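Local coordinates for mandelate racemase/muconate lactonizing enzyme family protein (Azoarcus sp., PDB 2QDE) that is of unassigned function but belongs to the mandelate racemase/muconate lactonizing enzyme family of the enolase superfamily and carries a barium ion in its metal site, at residues A[59-62]-A[63-66]; A[254-257]-A[258-262]; A[325-328]-A[329-333]. All blocks are in the same frame, centred on the assembly; numbering follows the deposited sequence.

Contact 1 (A[59-62]-A[63-66])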
ATOM      1  N   GLY A  59     -15.265 -28.717 -11.675  1.00 16.02           N
ATOM      2  CA  GLY A  59     -15.247 -29.626 -10.542  1.00 16.36           C
ATOM      3  C   GLY A  59     -16.593 -30.285 -10.259  1.00 16.69           C
ATOM      4  O   GLY A  59     -16.757 -30.964  -9.238  1.00 17.70           O
ATOM      5  N   GLU A  60     -17.558 -30.092 -11.152  1.00 15.21           N
ATOM      6  CA  GLU A  60     -18.874 -30.694 -10.967  1.00 16.05           C
ATOM      7  C   GLU A  60     -19.108 -31.848 -11.940  1.00 16.70           C
ATOM      8  O   GLU A  60     -18.544 -31.884 -13.034  1.00 15.74           O
ATOM      9  CB  GLU A  60     -19.963 -29.623 -11.104  1.00 16.73           C
ATOM     10  CG  GLU A  60     -19.889 -28.586  -9.977  1.00 19.18           C
ATOM     11  CD  GLU A  60     -20.876 -27.440 -10.138  1.00 18.91           C
ATOM     12  OE1 GLU A  60     -22.100 -27.678 -10.032  1.00 19.83           O
ATOM     13  OE2 GLU A  60     -20.415 -26.298 -10.367  1.00 19.66           O
ATOM     14  N   THR A  61     -19.931 -32.802 -11.524  1.00 16.02           N
ATOM     15  CA  THR A  61     -20.224 -33.969 -12.341  1.00 16.62           C
ATOM     16  C   THR A  61     -21.723 -34.146 -12.489  1.00 16.68           C
ATOM     17  O   THR A  61     -22.503 -33.445 -11.853  1.00 15.23           O
ATOM     18  CB  THR A  61     -19.679 -35.260 -11.696  1.00 16.96           C
ATOM     19  OG1 THR A  61     -20.324 -35.462 -10.427  1.00 15.28           O
ATOM     20  CG2 THR A  61     -18.165 -35.166 -11.497  1.00 15.49           C
ATOM     21  N   GLN A  62     -22.116 -35.093 -13.332  1.00 18.25           N
ATOM     22  CA  GLN A  62     -23.527 -35.370 -13.536  1.00 18.82           C
ATOM     23  C   GLN A  62     -24.164 -35.645 -12.190  1.00 17.71           C
ATOM     24  O   GLN A  62     -25.195 -35.070 -11.865  1.00 18.50           O
ATOM     25  CB  GLN A  62     -23.719 -36.585 -14.433  1.00 18.07           C
ATOM     26  CG  GLN A  62     -23.389 -36.359 -15.883  1.00 19.21           C
ATOM     27  CD  GLN A  62     -23.711 -37.583 -16.706  1.00 21.26           C
ATOM     28  OE1 GLN A  62     -23.271 -38.690 -16.378  1.00 21.53           O
ATOM     29  NE2 GLN A  62     -24.483 -37.402 -17.773  1.00 17.42           N
ATOM     30  N   ASP A  63     -23.535 -36.521 -11.407  1.00 17.57           N
ATOM     31  CA  ASP A  63     -24.063 -36.873 -10.093  1.00 19.05           C
ATOM     32  C   ASP A  63     -24.043 -35.701  -9.107  1.00 19.03           C
ATOM     33  O   ASP A  63     -24.969 -35.557  -8.308  1.00 16.87           O
ATOM     34  CB  ASP A  63     -23.323 -38.101  -9.531  1.00 19.57           C
ATOM     35  CG  ASP A  63     -23.648 -39.388 -10.310  1.00 22.33           C
ATOM     36  OD1 ASP A  63     -24.594 -39.365 -11.131  1.00 22.56           O
ATOM     37  OD2 ASP A  63     -22.968 -40.424 -10.104  1.00 22.67           O
ATOM     38  N   SER A  64     -23.009 -34.855  -9.173  1.00 19.61           N
ATOM     39  CA  SER A  64     -22.917 -33.674  -8.303  1.00 20.40           C
ATOM     40  C   SER A  64     -24.154 -32.820  -8.487  1.00 18.31           C
ATOM     41  O   SER A  64     -24.872 -32.504  -7.546  1.00 18.67           O
ATOM     42  CB  SER A  64     -21.726 -32.783  -8.679  1.00 21.13           C
ATOM     43  OG  SER A  64     -20.510 -33.398  -8.362  1.00 31.06           O
ATOM     44  N   ILE A  65     -24.368 -32.422  -9.731  1.00 18.87           N
ATOM     45  CA  ILE A  65     -25.488 -31.576 -10.089  1.00 17.39           C
ATOM     46  C   ILE A  65     -26.830 -32.227  -9.761  1.00 17.85           C
ATOM     47  O   ILE A  65     -27.722 -31.585  -9.202  1.00 16.68           O
ATOM     48  CB  ILE A  65     -25.418 -31.230 -11.587  1.00 15.85           C
ATOM     49  CG1 ILE A  65     -24.099 -30.500 -11.874  1.00 14.50           C
ATOM     50  CG2 ILE A  65     -26.622 -30.379 -11.991  1.00 15.46           C
ATOM     51  CD1 ILE A  65     -23.770 -30.352 -13.350  1.00 15.49           C
ATOM     52  N   THR A  66     -26.963 -33.506 -10.090  1.00 18.12           N
ATOM     53  CA  THR A  66     -28.208 -34.206  -9.836  1.00 18.17           C
ATOM     54  C   THR A  66     -28.541 -34.252  -8.354  1.00 18.04           C
ATOM     55  O   THR A  66     -29.679 -34.000  -7.961  1.00 18.10           O
ATOM     56  CB  THR A  66     -28.168 -35.641 -10.402  1.00 18.64           C
ATOM     57  OG1 THR A  66     -28.041 -35.583 -11.830  1.00 18.93           O
ATOM     58  CG2 THR A  66     -29.449 -36.394 -10.040  1.00 19.72           C
TER
HETATM   59  O   HOH W   1     -18.113 -32.743  -7.413  1.00 16.87           O
HETATM   60  O   HOH W   2     -21.247 -38.180 -12.272  1.00 21.39           O

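Contact 2 (A[254-257]-A[258-262])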
ATOM      1  N   ASP A 254     -13.620 -12.329  -6.630  1.00 17.01           N
ATOM      2  CA  ASP A 254     -12.430 -12.656  -7.425  1.00 19.04           C
ATOM      3  C   ASP A 254     -12.182 -11.464  -8.354  1.00 20.05           C
ATOM      4  O   ASP A 254     -11.046 -11.012  -8.521  1.00 19.01           O
ATOM      5  CB  ASP A 254     -12.635 -13.909  -8.301  1.00 19.44           C
ATOM      6  CG  ASP A 254     -12.768 -15.193  -7.492  1.00 21.15           C
ATOM      7  OD1 ASP A 254     -12.124 -15.310  -6.426  1.00 23.15           O
ATOM      8  OD2 ASP A 254     -13.508 -16.099  -7.941  1.00 22.23           O
ATOM      9  N   LEU A 255     -13.258 -10.968  -8.963  1.00 18.36           N
ATOM     10  CA  LEU A 255     -13.167  -9.833  -9.873  1.00 18.80           C
ATOM     11  C   LEU A 255     -12.626  -8.608  -9.139  1.00 19.82           C
ATOM     12  O   LEU A 255     -11.843  -7.837  -9.696  1.00 18.37           O
ATOM     13  CB  LEU A 255     -14.543  -9.528 -10.485  1.00 19.69           C
ATOM     14  CG  LEU A 255     -14.954 -10.294 -11.757  1.00 21.77           C
ATOM     15  CD1 LEU A 255     -14.717 -11.786 -11.597  1.00 23.58           C
ATOM     16  CD2 LEU A 255     -16.429 -10.027 -12.049  1.00 24.82           C
ATOM     17  N   LEU A 256     -13.044  -8.438  -7.886  1.00 19.80           N
ATOM     18  CA  LEU A 256     -12.577  -7.315  -7.076  1.00 19.89           C
ATOM     19  C   LEU A 256     -11.071  -7.451  -6.858  1.00 18.91           C
ATOM     20  O   LEU A 256     -10.319  -6.495  -7.035  1.00 18.29           O
ATOM     21  CB  LEU A 256     -13.294  -7.291  -5.723  1.00 20.70           C
ATOM     22  CG  LEU A 256     -12.751  -6.271  -4.716  1.00 22.20           C
ATOM     23  CD1 LEU A 256     -12.811  -4.877  -5.312  1.00 22.55           C
ATOM     24  CD2 LEU A 256     -13.555  -6.341  -3.431  1.00 23.36           C
ATOM     25  N   ALA A 257     -10.636  -8.649  -6.482  1.00 16.85           N
ATOM     26  CA  ALA A 257      -9.218  -8.885  -6.251  1.00 19.52           C
ATOM     27  C   ALA A 257      -8.436  -8.684  -7.546  1.00 19.48           C
ATOM     28  O   ALA A 257      -7.304  -8.188  -7.528  1.00 20.26           O
ATOM     29  CB  ALA A 257      -8.992 -10.298  -5.707  1.00 18.27           C
ATOM     30  N   ILE A 258      -9.039  -9.053  -8.674  1.00 18.81           N
ATOM     31  CA  ILE A 258      -8.364  -8.895  -9.951  1.00 19.44           C
ATOM     32  C   ILE A 258      -8.112  -7.430 -10.283  1.00 20.88           C
ATOM     33  O   ILE A 258      -7.021  -7.074 -10.721  1.00 21.73           O
ATOM     34  CB  ILE A 258      -9.163  -9.546 -11.103  1.00 18.28           C
ATOM     35  CG1 ILE A 258      -9.108 -11.070 -10.968  1.00 18.88           C
ATOM     36  CG2 ILE A 258      -8.591  -9.116 -12.448  1.00 17.06           C
ATOM     37  CD1 ILE A 258      -9.996 -11.814 -11.952  1.00 19.80           C
ATOM     38  N   ILE A 259      -9.105  -6.571 -10.081  1.00 20.29           N
ATOM     39  CA  ILE A 259      -8.884  -5.171 -10.395  1.00 21.24           C
ATOM     40  C   ILE A 259      -7.958  -4.530  -9.349  1.00 21.39           C
ATOM     41  O   ILE A 259      -7.156  -3.658  -9.685  1.00 21.86           O
ATOM     42  CB  ILE A 259     -10.226  -4.375 -10.523  1.00 23.76           C
ATOM     43  CG1 ILE A 259     -10.606  -3.716  -9.209  1.00 26.84           C
ATOM     44  CG2 ILE A 259     -11.343  -5.288 -10.979  1.00 26.52           C
ATOM     45  CD1 ILE A 259     -10.282  -2.245  -9.199  1.00 29.42           C
ATOM     46  N   ASN A 260      -8.042  -4.978  -8.096  1.00 19.32           N
ATOM     47  CA  ASN A 260      -7.185  -4.423  -7.052  1.00 21.58           C
ATOM     48  C   ASN A 260      -5.719  -4.791  -7.239  1.00 20.47           C
ATOM     49  O   ASN A 260      -4.837  -3.973  -7.000  1.00 22.70           O
ATOM     50  CB  ASN A 260      -7.634  -4.872  -5.659  1.00 20.12           C
ATOM     51  CG  ASN A 260      -8.906  -4.186  -5.208  1.00 21.48           C
ATOM     52  OD1 ASN A 260      -9.188  -3.061  -5.613  1.00 21.94           O
ATOM     53  ND2 ASN A 260      -9.670  -4.854  -4.354  1.00 22.08           N
ATOM     54  N   LYS A 261      -5.459  -6.021  -7.657  1.00 21.04           N
ATOM     55  CA  LYS A 261      -4.091  -6.475  -7.866  1.00 21.15           C
ATOM     56  C   LYS A 261      -3.585  -6.196  -9.280  1.00 21.26           C
ATOM     57  O   LYS A 261      -2.409  -6.407  -9.567  1.00 22.46           O
ATOM     58  CB  LYS A 261      -3.989  -7.978  -7.588  1.00 21.22           C
ATOM     59  CG  LYS A 261      -4.284  -8.394  -6.148  1.00 22.72           C
ATOM     60  CD  LYS A 261      -4.176  -9.903  -5.994  1.00 24.76           C
ATOM     61  CE  LYS A 261      -4.480 -10.372  -4.566  1.00 27.08           C
ATOM     62  NZ  LYS A 261      -3.461  -9.906  -3.580  1.00 27.14           N
ATOM     63  N   GLY A 262      -4.460  -5.725 -10.162  1.00 20.14           N
ATOM     64  CA  GLY A 262      -4.045  -5.473 -11.533  1.00 21.39           C
ATOM     65  C   GLY A 262      -3.527  -6.780 -12.112  1.00 22.76           C
ATOM     66  O   GLY A 262      -2.401  -6.858 -12.612  1.00 22.36           O
TER

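Contact 3 (A[325-328]-A[329-333])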
ATOM      1  N   GLU A 325     -17.770 -16.214 -27.786  1.00 20.65           N
ATOM      2  CA  GLU A 325     -17.300 -17.564 -28.057  1.00 23.19           C
ATOM      3  C   GLU A 325     -18.274 -18.652 -27.604  1.00 23.00           C
ATOM      4  O   GLU A 325     -17.862 -19.750 -27.227  1.00 24.44           O
ATOM      5  CB  GLU A 325     -15.958 -17.753 -27.356  1.00 25.45           C
ATOM      6  CG  GLU A 325     -15.121 -18.871 -27.904  1.00 30.92           C
ATOM      7  CD  GLU A 325     -14.190 -19.440 -26.860  1.00 35.68           C
ATOM      8  OE1 GLU A 325     -14.695 -20.058 -25.890  1.00 36.51           O
ATOM      9  OE2 GLU A 325     -12.957 -19.266 -27.003  1.00 37.72           O
ATOM     10  N   ASN A 326     -19.564 -18.350 -27.647  1.00 22.81           N
ATOM     11  CA  ASN A 326     -20.591 -19.298 -27.234  1.00 21.65           C
ATOM     12  C   ASN A 326     -21.036 -20.119 -28.453  1.00 20.22           C
ATOM     13  O   ASN A 326     -22.030 -19.792 -29.087  1.00 21.15           O
ATOM     14  CB  ASN A 326     -21.763 -18.512 -26.633  1.00 21.02           C
ATOM     15  CG  ASN A 326     -22.933 -19.394 -26.237  1.00 20.44           C
ATOM     16  OD1 ASN A 326     -22.777 -20.378 -25.515  1.00 19.62           O
ATOM     17  ND2 ASN A 326     -24.126 -19.025 -26.698  1.00 21.45           N
ATOM     18  N   ALA A 327     -20.301 -21.185 -28.773  1.00 20.43           N
ATOM     19  CA  ALA A 327     -20.621 -22.003 -29.949  1.00 21.00           C
ATOM     20  C   ALA A 327     -20.606 -23.517 -29.718  1.00 20.84           C
ATOM     21  O   ALA A 327     -20.140 -24.278 -30.573  1.00 20.48           O
ATOM     22  CB  ALA A 327     -19.664 -21.645 -31.090  1.00 19.98           C
ATOM     23  N   GLY A 328     -21.126 -23.949 -28.573  1.00 21.13           N
ATOM     24  CA  GLY A 328     -21.155 -25.366 -28.254  1.00 21.61           C
ATOM     25  C   GLY A 328     -21.676 -26.260 -29.368  1.00 21.11           C
ATOM     26  O   GLY A 328     -21.040 -27.268 -29.686  1.00 20.63           O
ATOM     27  N   PRO A 329     -22.826 -25.926 -29.980  1.00 21.38           N
ATOM     28  CA  PRO A 329     -23.408 -26.726 -31.064  1.00 21.53           C
ATOM     29  C   PRO A 329     -22.477 -26.968 -32.255  1.00 22.15           C
ATOM     30  O   PRO A 329     -22.509 -28.042 -32.860  1.00 22.33           O
ATOM     31  CB  PRO A 329     -24.649 -25.924 -31.455  1.00 22.68           C
ATOM     32  CG  PRO A 329     -25.067 -25.299 -30.151  1.00 22.25           C
ATOM     33  CD  PRO A 329     -23.724 -24.814 -29.621  1.00 21.21           C
ATOM     34  N   LEU A 330     -21.654 -25.979 -32.598  1.00 21.96           N
ATOM     35  CA  LEU A 330     -20.739 -26.131 -33.727  1.00 21.02           C
ATOM     36  C   LEU A 330     -19.635 -27.143 -33.425  1.00 22.09           C
ATOM     37  O   LEU A 330     -19.144 -27.817 -34.326  1.00 20.30           O
ATOM     38  CB  LEU A 330     -20.117 -24.780 -34.113  1.00 19.97           C
ATOM     39  CG  LEU A 330     -21.084 -23.644 -34.471  1.00 20.85           C
ATOM     40  CD1 LEU A 330     -20.290 -22.420 -34.921  1.00 20.76           C
ATOM     41  CD2 LEU A 330     -22.024 -24.090 -35.575  1.00 21.86           C
ATOM     42  N   HIS A 331     -19.241 -27.248 -32.159  1.00 22.73           N
ATOM     43  CA  HIS A 331     -18.201 -28.198 -31.780  1.00 24.52           C
ATOM     44  C   HIS A 331     -18.795 -29.608 -31.723  1.00 24.30           C
ATOM     45  O   HIS A 331     -18.188 -30.572 -32.194  1.00 24.17           O
ATOM     46  CB  HIS A 331     -17.594 -27.819 -30.422  1.00 25.58           C
ATOM     47  CG  HIS A 331     -16.923 -26.478 -30.418  1.00 28.52           C
ATOM     48  ND1 HIS A 331     -17.211 -25.505 -29.484  1.00 30.06           N
ATOM     49  CD2 HIS A 331     -15.982 -25.947 -31.235  1.00 29.46           C
ATOM     50  CE1 HIS A 331     -16.476 -24.433 -29.726  1.00 30.80           C
ATOM     51  NE2 HIS A 331     -15.721 -24.674 -30.783  1.00 31.03           N
ATOM     52  N   ILE A 332     -19.991 -29.727 -31.155  1.00 23.25           N
ATOM     53  CA  ILE A 332     -20.636 -31.033 -31.058  1.00 24.46           C
ATOM     54  C   ILE A 332     -20.941 -31.626 -32.436  1.00 24.91           C
ATOM     55  O   ILE A 332     -20.731 -32.821 -32.674  1.00 23.67           O
ATOM     56  CB  ILE A 332     -21.963 -30.948 -30.248  1.00 24.41           C
ATOM     57  CG1 ILE A 332     -21.656 -30.719 -28.767  1.00 23.85           C
ATOM     58  CG2 ILE A 332     -22.781 -32.228 -30.426  1.00 22.18           C
ATOM     59  CD1 ILE A 332     -22.898 -30.578 -27.905  1.00 25.92           C
ATOM     60  N   HIS A 333     -21.427 -30.787 -33.344  1.00 23.48           N
ATOM     61  CA  HIS A 333     -21.791 -31.245 -34.679  1.00 24.40           C
ATOM     62  C   HIS A 333     -20.721 -31.030 -35.749  1.00 24.12           C
ATOM     63  O   HIS A 333     -20.993 -31.139 -36.940  1.00 24.98           O
ATOM     64  CB  HIS A 333     -23.105 -30.581 -35.088  1.00 22.59           C
ATOM     65  CG  HIS A 333     -24.237 -30.889 -34.160  1.00 23.77           C
ATOM     66  ND1 HIS A 333     -24.872 -32.112 -34.141  1.00 23.03           N
ATOM     67  CD2 HIS A 333     -24.806 -30.155 -33.176  1.00 23.74           C
ATOM     68  CE1 HIS A 333     -25.783 -32.119 -33.184  1.00 24.45           C
ATOM     69  NE2 HIS A 333     -25.762 -30.943 -32.582  1.00 24.09           N
TER

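Contact 1 (A[59-62]-A[63-66])
Thr61 and Ser64 meet through their hydroxyl groups at the start of helix 62-78, where Thr61 holds the N-cap position. The separation of Thr61 OG1 and Ser64 OG is 2.9 Å, and Thr61 OG1 also lies 3.0 Å from Ser64 N. Its position follows from a chi1 of 62°, which sets OG1 between the backbone N and the carbonyl carbon, within reach of both Ser64 N and Ser64 OG. Thr61 N makes a weak hydrogen bond to Ser64 OG at 3.3 Å.

The tight part lies along the first turn. Ile65 N reaches Thr61 O at 3.0 Å with an almost straight N-H...O angle (176°), and Ile65 CG1 packs against the same oxygen. One residue on, Gln62 O is gripped twice by Thr66: N donates at 3.0 Å, while OG1 donates at 2.9 Å from above the carbonyl plane. The Ile65 and Thr66 side chains lean on Val34 of strand 31-40, and Gln62 NE2 donates to Gly33 O, seating the turn on the antiparallel sheet of the N-terminal domain.

The looser side is hydrated. One water joins Gly59 O to Ser64 OG, accepting from the serine at 2.7 Å; a second accepts from Asp63 N at 3.0 Å. This side faces a second subunit, whose Ser64 packs on Ser64 and whose Asn100 bonds Gly59 O.

Ser64 OG therefore spends its proton on water, and at least one opening N-H of the helix, that of Asp63, is met by water, on a side that also packs against the second subunit.

Contact 2 (A[254-257]-A[258-262])
Leu256 and Asn260, one turn apart on helix 252-261, lay their side chains obliquely across each other on the outer side of a beta-alpha-beta unit, the crossover between strands 243-245 and 266-269 of the barrel. The Leu256 branch that touches is CD1, 4.0 Å from Asn260 CG. A chi1 of 172° sets Leu256 CG opposite its own nitrogen, and from there the end of the side chain swings back toward the following turn. At the same place the third subunit, another copy of the protein, packs its Leu256 on Leu256 and its Asn260 on Asn260.

Ile258 is directed to another side of the helix. Its CG1 lies 3.1 Å from Asp254 O, the carbonyl that also takes Ile258 N at 2.8 Å; the side chain also touches Leu229 of helix 229-236 and Ala264. Leu255 turns instead to Trp283 and Leu286 of helix 277-290, so neighbouring helices of the barrel receive different flanks.

Toward the C-terminal end, Lys261 runs its aliphatic part past the preceding turn. Lys261 N donates to Ala257 O at 2.8 Å, with an N-H...O angle of 155°, while Lys261 CG rests 3.3 Å from that same oxygen.

Contact 3 (A[325-328]-A[329-333])
With chi1 at -62°, His331 turns CG away from its carbonyl carbon and back along the helix, and chi2 of 128° rotates the imidazole so that the ring stands obliquely to Ala327 O and Gly328 CA. ND1 comes within 3.4 Å of Ala327 O, but the angle is too poor for a hydrogen bond. Leu330 CG takes the same orientation, opposite its carbonyl carbon, and carries CD1 to 4.0 Å from Ala327 CB, an apolar touch one residue before the His331 contact.

Ala327 occupies the N-cap position of the short helix 328-332, in the enolase C-terminal domain, whose fold is a modified TIM barrel. Pro329 fits the first turn, where a backbone N-H has no carbonyl of a preceding turn to donate to. The opening bonds are poorly aligned: Leu330 N makes a weak bond to Ala327 O at 3.0 Å, and both bonds of His331 N, to Ala327 O and Gly328 O, are weak as well. Ile332 N then donates to Gly328 O at 3.1 Å with an N-H...O angle of 166°, and the donor lies close to the direction in which the C=O bond points; Ile332 CG1 lies 3.6 Å from that oxygen.

Beyond the turn, Ala327 and His331 touch Leu139 of strand 135-140, while Ala327, Pro329 and Leu330 share Phe352 of strand 351-353. At the C-terminal end, Ile332 CG2 sits 3.9 Å above the His333 ring, over its centre, and His333 NE2 is hydrogen-bonded to Asp344.

Overall arrangement
From the N terminus the chain meets contact 1 first, where the loop after strand 45-49 turns into helix 62-78 beside the antiparallel sheet. Contact 2 follows along most of helix 252-261 and its C-terminal end; this helix joins strands 243-245 and 266-269, with helices 229-236 and 277-290 beside it. Contact 3 comes last, where the loop after helix 303-315 enters helix 328-332 and packs on strands 135-140 and 351-353. Each is local: contacts 1 and 3 close the first turn of a helix, and contact 2 runs along successive turns. They stand in series without nesting or crossing. The centres of contacts 2 and 3 are about 31 Å apart. Contacts 1 and 2 face other subunits; contact 3 touches none.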